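Local coordinates for protein 4-alpha-glucanotransferase (Streptococcus agalactiae, PDB 6M6T) that belongs to the amylomaltase, or disproportionating enzyme, family of TIM-barrel proteins and holds glycan in two pockets, at residues V33-L47 and L202-D216. Numbering follows the deposited sequence.
Sequences VDFLVETDQKFWQIL and LKEYANDKGIQIIGD
Val-33 is the bump between two helices of a TIM barrel, a worked example of two consecutive parallel barrel strands, each preceded by a helix, packing together. The helices run nearly parallel, and their axes over 33-38 and 202-208 approach to 10.3 Å. Val-33 CG1, anti to the backbone N (chi1 -166°), lies 3.7 Å from Ala-206 CA, using the hollow left by the small alanine, while CB sits at the edge of the Tyr-205 ring. Farther along that ring, Tyr-205 OH donates to Asp-34 OD1 (2.8 Å) from the syn side of the carboxylate but 33° out of its plane. Past the Schellman turn at Gly-210, Ile-211 is the wedge under helix 27-38: CG1 reaches Val-37 CG1 at 3.7 Å, and CD1 meets Leu-36 CB. Backbone bonds then run from Gln-212 N to Lys-42 O, Trp-44 N to Gln-212 O, Ile-214 N to Trp-44 O and Ile-46 N to Ile-214 O. On the Phe-43 and Gln-45 face, Ile-214 CD1 fits between the two CB atoms, 3.6 Å from Phe-43 CB; on the helix-covered face, Ile-213 CD1 presses on Trp-44 CB, whose indole NE1 bonds to Met-11 O. Nearest the bound 1,5-anhydro-D-glucitol, Asp-216 CB lies 3.8 Å from Leu-47 C.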
# COMPACT_ATOMS: atom_id res chain seq x y z
N VAL A 33 5.97 12.97 -11.13
CA VAL A 33 5.67 14.22 -10.43
C VAL A 33 5.49 15.35 -11.44
O VAL A 33 4.51 16.11 -11.38
CB VAL A 33 6.77 14.55 -9.40
CG1 VAL A 33 6.30 15.63 -8.44
CG2 VAL A 33 7.17 13.31 -8.64
N ASP A 34 6.46 15.49 -12.36
CA ASP A 34 6.41 16.51 -13.40
C ASP A 34 5.07 16.47 -14.13
O ASP A 34 4.46 17.51 -14.43
CB ASP A 34 7.56 16.31 -14.39
CG ASP A 34 8.91 16.90 -13.90
OD1 ASP A 34 8.90 17.91 -13.16
OD2 ASP A 34 9.98 16.34 -14.27
N PHE A 35 4.58 15.25 -14.40
CA PHE A 35 3.31 15.09 -15.10
C PHE A 35 2.14 15.48 -14.21
O PHE A 35 1.11 15.97 -14.71
CB PHE A 35 3.18 13.66 -15.60
CG PHE A 35 1.79 13.12 -15.51
CD1 PHE A 35 0.84 13.45 -16.46
CD2 PHE A 35 1.41 12.27 -14.47
CE1 PHE A 35 -0.45 12.97 -16.37
CE2 PHE A 35 0.10 11.78 -14.38
CZ PHE A 35 -0.82 12.13 -15.32
N LEU A 36 2.25 15.27 -12.90
CA LEU A 36 1.15 15.65 -12.02
C LEU A 36 1.03 17.17 -11.95
O LEU A 36 -0.08 17.71 -11.93
CB LEU A 36 1.34 15.04 -10.63
CG LEU A 36 1.22 13.52 -10.59
CD1 LEU A 36 1.24 12.92 -9.16
CD2 LEU A 36 -0.01 13.11 -11.34
N VAL A 37 2.17 17.87 -11.94
CA VAL A 37 2.11 19.34 -11.96
C VAL A 37 1.75 19.90 -13.33
O VAL A 37 1.27 21.04 -13.42
CB VAL A 37 3.42 20.02 -11.51
CG1 VAL A 37 3.97 19.37 -10.24
CG2 VAL A 37 4.45 20.06 -12.64
N GLU A 38 1.98 19.14 -14.41
CA GLU A 38 1.49 19.57 -15.71
C GLU A 38 -0.03 19.68 -15.71
O GLU A 38 -0.59 20.66 -16.22
CB GLU A 38 1.90 18.59 -16.80
CG GLU A 38 3.30 18.65 -17.25
CD GLU A 38 3.49 17.70 -18.40
OE1 GLU A 38 4.17 16.66 -18.23
OE2 GLU A 38 2.91 17.99 -19.48
N THR A 39 -0.70 18.67 -15.17
CA THR A 39 -2.15 18.53 -15.22
C THR A 39 -2.85 19.15 -14.01
O THR A 39 -4.06 18.97 -13.84
CB THR A 39 -2.51 17.05 -15.34
OG1 THR A 39 -1.76 16.30 -14.37
CG2 THR A 39 -2.12 16.53 -16.73
N ASP A 40 -2.11 19.88 -13.18
CA ASP A 40 -2.63 20.60 -12.02
C ASP A 40 -3.30 19.65 -11.02
O ASP A 40 -4.31 19.97 -10.39
CB ASP A 40 -3.58 21.70 -12.46
CG ASP A 40 -3.05 22.45 -13.68
OD1 ASP A 40 -2.04 23.18 -13.55
OD2 ASP A 40 -3.62 22.25 -14.79
N GLN A 41 -2.68 18.48 -10.85
CA GLN A 41 -3.10 17.53 -9.83
C GLN A 41 -2.63 17.99 -8.46
O GLN A 41 -1.74 18.83 -8.32
CB GLN A 41 -2.56 16.14 -10.12
CG GLN A 41 -3.06 15.53 -11.41
CD GLN A 41 -4.57 15.56 -11.53
OE1 GLN A 41 -5.28 14.71 -10.97
NE2 GLN A 41 -5.08 16.54 -12.27
N LYS A 42 -3.26 17.45 -7.43
CA LYS A 42 -2.85 17.71 -6.06
C LYS A 42 -2.21 16.50 -5.41
O LYS A 42 -1.23 16.65 -4.67
CB LYS A 42 -4.06 18.16 -5.22
CG LYS A 42 -3.73 18.44 -3.77
CD LYS A 42 -3.59 19.91 -3.49
CE LYS A 42 -3.45 20.18 -2.00
NZ LYS A 42 -4.56 19.50 -1.29
N PHE A 43 -2.69 15.29 -5.72
CA PHE A 43 -2.32 14.11 -4.95
C PHE A 43 -1.76 13.02 -5.84
O PHE A 43 -2.22 12.82 -6.97
CB PHE A 43 -3.53 13.56 -4.15
CG PHE A 43 -4.05 14.52 -3.12
CD1 PHE A 43 -3.23 14.95 -2.08
CD2 PHE A 43 -5.33 15.01 -3.20
CE1 PHE A 43 -3.70 15.85 -1.14
CE2 PHE A 43 -5.81 15.93 -2.26
CZ PHE A 43 -4.99 16.35 -1.24
N TRP A 44 -0.77 12.31 -5.29
CA TRP A 44 -0.29 11.02 -5.79
C TRP A 44 -0.60 10.02 -4.69
O TRP A 44 -0.04 10.11 -3.59
CB TRP A 44 1.23 11.06 -6.08
CG TRP A 44 1.76 9.83 -6.75
CD1 TRP A 44 1.07 8.71 -7.06
CD2 TRP A 44 3.11 9.61 -7.24
NE1 TRP A 44 1.89 7.79 -7.68
CE2 TRP A 44 3.14 8.33 -7.81
CE3 TRP A 44 4.28 10.38 -7.24
CZ2 TRP A 44 4.28 7.79 -8.38
CZ3 TRP A 44 5.42 9.82 -7.79
CH2 TRP A 44 5.41 8.54 -8.35
N GLN A 45 -1.52 9.09 -4.96
CA GLN A 45 -1.76 7.98 -4.04
C GLN A 45 -0.95 6.77 -4.49
O GLN A 45 -1.07 6.32 -5.64
CB GLN A 45 -3.24 7.61 -3.95
CG GLN A 45 -3.56 6.60 -2.84
CD GLN A 45 -5.03 6.55 -2.45
OE1 GLN A 45 -5.86 7.32 -2.97
NE2 GLN A 45 -5.37 5.67 -1.53
N ILE A 46 -0.12 6.25 -3.59
CA ILE A 46 0.61 5.02 -3.82
C ILE A 46 0.02 3.92 -2.93
O ILE A 46 -0.85 4.16 -2.09
CB ILE A 46 2.13 5.20 -3.58
CG1 ILE A 46 2.36 5.78 -2.18
CG2 ILE A 46 2.74 6.13 -4.64
CD1 ILE A 46 3.67 5.40 -1.56
N LEU A 47 0.50 2.69 -3.15
CA LEU A 47 0.23 1.55 -2.27
C LEU A 47 1.21 1.62 -1.10
O LEU A 47 1.92 2.61 -0.92
CB LEU A 47 0.29 0.26 -3.08
CG LEU A 47 -0.73 0.16 -4.22
CD1 LEU A 47 -1.12 -1.29 -4.42
CD2 LEU A 47 -1.98 1.00 -4.02
N LEU A 202 12.50 11.80 -3.11
CA LEU A 202 11.32 11.88 -3.97
C LEU A 202 10.18 12.66 -3.30
O LEU A 202 9.53 13.50 -3.93
CB LEU A 202 10.85 10.48 -4.35
CG LEU A 202 9.64 10.57 -5.29
CD1 LEU A 202 10.06 11.23 -6.58
CD2 LEU A 202 9.02 9.21 -5.56
N LYS A 203 9.91 12.37 -2.02
CA LYS A 203 8.85 13.10 -1.33
C LYS A 203 9.17 14.59 -1.25
O LYS A 203 8.25 15.42 -1.31
CB LYS A 203 8.62 12.50 0.06
CG LYS A 203 7.78 13.36 1.01
CD LYS A 203 6.87 12.54 1.89
CE LYS A 203 6.03 13.44 2.80
NZ LYS A 203 6.80 13.88 3.99
N GLU A 204 10.44 14.97 -1.15
CA GLU A 204 10.79 16.38 -1.10
C GLU A 204 10.59 17.05 -2.46
O GLU A 204 10.03 18.16 -2.54
CB GLU A 204 12.23 16.55 -0.60
CG GLU A 204 12.56 17.95 -0.06
CD GLU A 204 13.15 18.88 -1.13
OE1 GLU A 204 13.10 18.52 -2.33
OE2 GLU A 204 13.67 19.97 -0.76
N TYR A 205 11.02 16.41 -3.54
CA TYR A 205 10.72 16.91 -4.88
C TYR A 205 9.21 17.13 -5.03
O TYR A 205 8.75 18.24 -5.36
CB TYR A 205 11.24 15.93 -5.92
CG TYR A 205 11.19 16.43 -7.35
CD1 TYR A 205 12.07 17.41 -7.80
CD2 TYR A 205 10.27 15.91 -8.25
CE1 TYR A 205 12.02 17.86 -9.11
CE2 TYR A 205 10.21 16.34 -9.56
CZ TYR A 205 11.09 17.32 -9.99
OH TYR A 205 11.03 17.76 -11.30
N ALA A 206 8.44 16.09 -4.74
CA ALA A 206 6.99 16.17 -4.88
C ALA A 206 6.42 17.33 -4.07
O ALA A 206 5.69 18.17 -4.61
CB ALA A 206 6.37 14.85 -4.44
N ASN A 207 6.77 17.41 -2.78
CA ASN A 207 6.20 18.44 -1.91
C ASN A 207 6.54 19.84 -2.43
O ASN A 207 5.66 20.71 -2.49
CB ASN A 207 6.71 18.27 -0.47
CG ASN A 207 6.03 17.11 0.27
OD1 ASN A 207 5.03 16.56 -0.19
ND2 ASN A 207 6.57 16.75 1.44
N ASP A 208 7.78 20.06 -2.85
CA ASP A 208 8.14 21.39 -3.29
C ASP A 208 7.57 21.75 -4.66
O ASP A 208 7.64 22.93 -5.04
CB ASP A 208 9.66 21.55 -3.29
CG ASP A 208 10.23 21.57 -1.88
OD1 ASP A 208 10.42 20.48 -1.29
OD2 ASP A 208 10.44 22.69 -1.34
N LYS A 209 7.01 20.80 -5.39
CA LYS A 209 6.19 21.15 -6.55
C LYS A 209 4.70 21.25 -6.23
O LYS A 209 3.88 21.24 -7.16
CB LYS A 209 6.41 20.15 -7.68
CG LYS A 209 7.83 20.05 -8.12
CD LYS A 209 8.05 20.73 -9.45
CE LYS A 209 9.09 20.01 -10.27
NZ LYS A 209 10.43 20.69 -10.28
N GLY A 210 4.30 21.32 -4.96
CA GLY A 210 2.88 21.31 -4.64
C GLY A 210 2.18 19.97 -4.72
O GLY A 210 0.95 19.92 -4.54
N ILE A 211 2.91 18.88 -4.97
CA ILE A 211 2.33 17.53 -5.06
C ILE A 211 2.42 16.84 -3.70
O ILE A 211 3.51 16.74 -3.12
CB ILE A 211 3.05 16.70 -6.14
CG1 ILE A 211 2.66 17.21 -7.51
CG2 ILE A 211 2.70 15.21 -6.00
CD1 ILE A 211 1.15 17.47 -7.63
N GLN A 212 1.28 16.34 -3.21
CA GLN A 212 1.19 15.68 -1.91
C GLN A 212 0.94 14.18 -2.08
O GLN A 212 0.19 13.77 -2.97
CB GLN A 212 0.08 16.30 -1.08
CG GLN A 212 0.20 17.80 -0.90
CD GLN A 212 0.18 18.19 0.56
OE1 GLN A 212 -0.85 18.06 1.23
NE2 GLN A 212 1.32 18.66 1.06
N ILE A 213 1.56 13.37 -1.20
CA ILE A 213 1.53 11.91 -1.27
C ILE A 213 0.52 11.34 -0.28
O ILE A 213 0.59 11.61 0.93
CB ILE A 213 2.92 11.31 -1.00
CG1 ILE A 213 3.93 11.84 -2.01
CG2 ILE A 213 2.87 9.78 -1.00
CD1 ILE A 213 3.60 11.43 -3.43
N ILE A 214 -0.40 10.52 -0.78
CA ILE A 214 -1.28 9.72 0.06
C ILE A 214 -0.66 8.33 0.19
O ILE A 214 -0.71 7.52 -0.74
CB ILE A 214 -2.70 9.62 -0.49
CG1 ILE A 214 -3.21 10.97 -0.98
CG2 ILE A 214 -3.63 9.08 0.54
CD1 ILE A 214 -4.33 10.82 -2.01
N GLY A 215 -0.09 8.05 1.36
CA GLY A 215 0.37 6.71 1.67
C GLY A 215 -0.74 5.80 2.22
O GLY A 215 -1.77 6.24 2.73
N ASP A 216 -0.47 4.50 2.10
CA ASP A 216 -1.35 3.43 2.55
C ASP A 216 -0.75 2.78 3.79
O ASP A 216 0.44 2.43 3.79
CB ASP A 216 -1.52 2.38 1.43
CG ASP A 216 -2.98 1.97 1.17
OD1 ASP A 216 -3.77 1.88 2.14
OD2 ASP A 216 -3.33 1.73 -0.02